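Local coordinates for putative chemotaxis protein (Desulfovibrio vulgaris str. Hildenborough, PDB 3H4Y) that is a putative chemotaxis protein of the CheX family, and so probably acts as a phosphatase in chemotaxis signalling, at residues K11-A16 with N97-Q102; A15-V20 with I27-G32. One frame throughout, in Å; residues are numbered along the deposited sequence.

Contact 1 (K11-A16 with N97-Q102)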
# COMPACT_ATOMS: atom_id res chain seq x y z
N LYS A 11 12.42 6.31 -16.95
CA LYS A 11 13.88 6.26 -16.83
C LYS A 11 14.43 6.08 -15.42
O LYS A 11 15.19 5.14 -15.19
CB LYS A 11 14.57 7.43 -17.57
CG LYS A 11 14.37 7.36 -19.09
CD LYS A 11 15.11 8.49 -19.81
CE LYS A 11 14.86 8.47 -21.31
NZ LYS A 11 15.37 9.71 -21.99
N PRO A 12 14.03 6.96 -14.48
CA PRO A 12 14.53 6.79 -13.10
C PRO A 12 14.08 5.45 -12.46
O PRO A 12 14.80 4.88 -11.62
CB PRO A 12 13.99 8.03 -12.37
CG PRO A 12 12.90 8.57 -13.24
CD PRO A 12 13.19 8.18 -14.62
N PHE A 13 12.91 4.95 -12.84
CA PHE A 13 12.44 3.65 -12.33
C PHE A 13 13.22 2.48 -12.88
O PHE A 13 13.51 1.52 -12.14
CB PHE A 13 10.92 3.51 -12.54
CG PHE A 13 10.15 4.30 -11.54
CD1 PHE A 13 9.93 3.80 -10.26
CD2 PHE A 13 9.71 5.60 -11.84
CE1 PHE A 13 9.28 4.56 -9.31
CE2 PHE A 13 9.05 6.35 -10.89
CZ PHE A 13 8.84 5.81 -9.61
N ILE A 14 13.54 2.53 -14.16
CA ILE A 14 14.32 1.44 -14.74
C ILE A 14 15.73 1.46 -14.13
O ILE A 14 16.23 0.42 -13.70
CB ILE A 14 14.36 1.56 -16.28
CG1 ILE A 14 12.97 1.27 -16.84
CG2 ILE A 14 15.42 0.59 -16.88
CD1 ILE A 14 12.83 1.69 -18.32
N ALA A 15 16.35 2.63 -14.05
CA ALA A 15 17.67 2.74 -13.48
C ALA A 15 17.71 2.26 -12.03
O ALA A 15 18.60 1.47 -11.64
CB ALA A 15 18.18 4.20 -13.58
N ALA A 16 16.74 2.72 -11.25
CA ALA A 16 16.61 2.33 -9.82
C ALA A 16 16.42 0.83 -9.64
O ALA A 16 17.09 0.18 -8.83
CB ALA A 16 15.47 3.09 -9.16
N ASN A 97 11.63 -0.11 -0.91
CA ASN A 97 12.10 1.11 -0.29
C ASN A 97 13.30 1.73 -1.04
O ASN A 97 13.34 2.98 -1.21
CB ASN A 97 12.48 0.85 1.15
CG ASN A 97 12.67 2.10 1.89
OD1 ASN A 97 13.79 2.45 2.27
ND2 ASN A 97 11.60 2.83 2.06
N MSE A 98 14.27 0.93 -1.48
CA MSE A 98 15.42 1.48 -2.21
C MSE A 98 15.10 1.89 -3.64
O MSE A 98 15.66 2.82 -4.15
CB MSE A 98 16.59 0.50 -2.15
CG MSE A 98 17.07 0.31 -0.73
SE MSE A 98 17.49 1.98 0.23
CE MSE A 98 18.47 2.82 -1.15
N ILE A 99 14.18 1.18 -4.27
CA ILE A 99 13.70 1.59 -5.60
C ILE A 99 13.01 2.93 -5.45
O ILE A 99 13.27 3.87 -6.25
CB ILE A 99 12.78 0.55 -6.23
CG1 ILE A 99 13.62 -0.65 -6.64
CG2 ILE A 99 12.02 1.16 -7.46
CD1 ILE A 99 12.82 -1.82 -7.17
N SER A 100 12.18 3.08 -4.42
CA SER A 100 11.54 4.36 -4.15
C SER A 100 12.59 5.47 -3.91
O SER A 100 12.50 6.56 -4.47
CB SER A 100 10.60 4.27 -2.93
OG SER A 100 10.20 5.59 -2.48
N GLY A 101 13.58 5.16 -3.09
CA GLY A 101 14.60 6.15 -2.78
C GLY A 101 15.37 6.64 -3.98
O GLY A 101 15.52 7.86 -4.19
N GLN A 102 15.87 5.71 -4.77
CA GLN A 102 16.66 6.07 -5.95
C GLN A 102 15.79 6.67 -7.06
O GLN A 102 16.22 7.61 -7.74
CB GLN A 102 17.43 4.88 -6.48
CG GLN A 102 18.57 4.48 -5.55
CD GLN A 102 19.65 3.68 -6.26
OE1 GLN A 102 19.52 3.33 -7.42
NE2 GLN A 102 20.80 3.49 -5.57
O HOH W 1 17.22 6.40 -10.54
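The Phe-13 ring meets Ile-99 obliquely, its CD1 lying 4.4 Å from CG2 of Ile-99, while the ring of Phe-153 packs against it with the planes inclined at about 40°. Ala-103 and Leu-107 of helix 84-109 and Met-138 and Ile-140 of strand 137-144 also touch this ring, which suits a large flat residue wedged between helices and sheet. The fold is that of the CheX family, two long helices laid on an antiparallel sheet, and the contact is where those helices, 10-25 and 84-109, pack together. Their short segments run at 135° to each other, nearer antiparallel than parallel, and the axes approach to 8.8 Å.

The small side chain of Ala-16 is consistent with this close approach. Its CA lies 5.2 Å from the CA of Ile-99, and its single methyl points toward the partner helix, where CB stands 3.7 Å from the backbone O of Ile-99 and 3.8 Å from CB of Gln-102. Ile-99 sets its CG2 methyl anti to its own backbone N (chi1 -72°), which turns that branch to Phe-13 and Ala-16; its side chain also packs on Thr-17 and Val-20.

Gln-102 stands at the margin: its aliphatic base packs on Ala-16, and its extended chain carries OE1 to a hydrogen bond with Asn-19, one turn farther along helix 10-25. No direct hydrogen bond joins the two segments. A water bridges them instead, donating to Pro-12 O at 3.1 Å and to Gln-102 O at 3.2 Å.

Contact 2 (A15-V20 with I27-G32)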
# COMPACT_ATOMS: atom_id res chain seq x y z
N ALA A 15 16.35 2.63 -14.05
CA ALA A 15 17.67 2.74 -13.48
C ALA A 15 17.71 2.26 -12.03
O ALA A 15 18.60 1.47 -11.64
CB ALA A 15 18.18 4.20 -13.58
N ALA A 16 16.74 2.72 -11.25
CA ALA A 16 16.61 2.33 -9.82
C ALA A 16 16.42 0.83 -9.64
O ALA A 16 17.09 0.18 -8.83
CB ALA A 16 15.47 3.09 -9.16
N THR A 17 15.52 0.28 -10.43
CA THR A 17 15.20 -1.15 -10.37
C THR A 17 16.41 -2.02 -10.69
O THR A 17 16.75 -2.96 -9.95
CB THR A 17 14.01 -1.50 -11.27
OG1 THR A 17 12.85 -0.80 -10.82
CG2 THR A 17 13.70 -3.00 -11.22
N VAL A 18 17.12 -1.68 -11.77
CA VAL A 18 18.31 -2.43 -12.15
C VAL A 18 19.40 -2.26 -11.10
O VAL A 18 20.00 -3.25 -10.68
CB VAL A 18 18.81 -2.02 -13.55
CG1 VAL A 18 20.16 -2.65 -13.84
CG2 VAL A 18 17.76 -2.39 -14.60
N ASN A 19 19.62 -1.04 -10.60
CA ASN A 19 20.67 -0.81 -9.59
C ASN A 19 20.41 -1.57 -8.32
O ASN A 19 21.32 -2.19 -7.71
CB ASN A 19 20.76 0.64 -9.15
CG ASN A 19 21.35 1.55 -10.15
OD1 ASN A 19 21.93 1.12 -11.16
ND2 ASN A 19 21.19 2.87 -9.89
N VAL A 20 19.16 -1.52 -7.86
CA VAL A 20 18.83 -2.12 -6.57
C VAL A 20 18.89 -3.64 -6.66
O VAL A 20 19.51 -4.29 -5.83
CB VAL A 20 17.45 -1.63 -6.07
CG1 VAL A 20 16.97 -2.45 -4.87
CG2 VAL A 20 17.52 -0.14 -5.73
N ILE A 27 20.97 -9.80 -9.19
CA ILE A 27 20.01 -10.08 -10.28
C ILE A 27 19.98 -8.89 -11.20
O ILE A 27 19.85 -7.74 -10.75
CB ILE A 27 18.58 -10.37 -9.72
CG1 ILE A 27 18.61 -11.64 -8.90
CG2 ILE A 27 17.53 -10.42 -10.87
CD1 ILE A 27 17.35 -11.89 -8.07
N GLN A 28 20.15 -9.14 -12.50
CA GLN A 28 20.06 -8.07 -13.51
C GLN A 28 18.69 -8.19 -14.19
O GLN A 28 18.52 -9.02 -15.09
CB GLN A 28 21.20 -8.23 -14.52
CG GLN A 28 22.58 -8.08 -13.92
CD GLN A 28 22.94 -6.66 -13.56
OE1 GLN A 28 23.86 -6.43 -12.78
NE2 GLN A 28 22.24 -5.69 -14.15
N PRO A 29 17.71 -7.38 -13.78
CA PRO A 29 16.37 -7.50 -14.35
C PRO A 29 16.30 -6.81 -15.72
O PRO A 29 16.95 -5.77 -15.92
CB PRO A 29 15.49 -6.78 -13.32
CG PRO A 29 16.40 -5.73 -12.78
CD PRO A 29 17.78 -6.29 -12.79
N GLN A 30 15.52 -7.38 -16.62
CA GLN A 30 15.36 -6.84 -17.97
C GLN A 30 14.01 -6.17 -18.07
O GLN A 30 12.99 -6.84 -17.99
CB GLN A 30 15.43 -7.99 -18.99
CG GLN A 30 15.03 -7.62 -20.42
CD GLN A 30 15.99 -6.64 -21.02
OE1 GLN A 30 17.18 -6.94 -21.16
NE2 GLN A 30 15.50 -5.44 -21.39
N PRO A 31 13.98 -4.85 -18.27
CA PRO A 31 12.69 -4.18 -18.47
C PRO A 31 12.03 -4.53 -19.80
O PRO A 31 12.73 -4.77 -20.81
CB PRO A 31 13.06 -2.70 -18.46
CG PRO A 31 14.45 -2.67 -18.92
CD PRO A 31 15.11 -3.91 -18.38
N GLY A 32 10.71 -4.60 -19.78
CA GLY A 32 9.89 -4.63 -20.98
C GLY A 32 9.49 -3.20 -21.30
O GLY A 32 10.19 -2.23 -20.92
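This is a largely apolar, partly buried contact between a helix and the stretch that follows it: helix 10-25 ends, the chain turns back, and residues 27-32 run back alongside the helix as they enter strand 30-37, an outermost strand of the six-stranded antiparallel sheet within this chain. Val-18 and Pro-29 carry the fit. The CB of Pro-29 is directed toward the helix where its CA comes 5.9 Å from that of Val-18, and CG lies 3.9 Å from CA of Val-18 and 4.0 Å from O of Thr-17. The proline thus rests on the helix backbone as well as on side chains, a place that a compact, rigid ring fills well.

Val-18 spreads its two methyls over different neighbours. With CG1 anti to the backbone N (chi1 172°), that branch reaches the amide end of Gln-28, 3.7 Å from NE2, the two side chains crossing at about a right angle. Gln-28 starts away from the helix, but its chain bends at chi2 (-73°) and brings the amide back over the valine. The other branch, CG2, lies 3.7 Å from O of Pro-29 and 4.0 Å from its CG.

Thr-17 adds its methyl, CG2 standing 4.1 Å from Pro-29 CG, while its hydroxyl bonds to O of Phe-13 one turn back, so a polar group can sit in the interior with a partner. Phe-142 and Phe-149 of the sheet touch both Thr-17 and Pro-29. With no hydrogen bond between the two segments, the contact rests on shape and van der Waals contact; Pro-29, lacking an amide hydrogen, has no N-H to satisfy where its ring is buried.

How the contacts relate
From the N terminus, the chain first forms helix 10-25, which both contacts use; they share Ala-15 and Ala-16. Contact 2 closes first, a short loop in which the chain turns after the helix and returns beside it at 27-32. Contact 1 closes much later, when helix 84-109 arrives after several strands and helix 66-77, so the loop of contact 2 is nested inside the larger one, sharing its first side. Their centres lie 9 Å apart. Contact 1 ties helix to helix, contact 2 ties the same helix to strand 30-37 at one border of the sheet, and Ile-99 CD1, 3.8 Å from Thr-17 OG1, packs between the two.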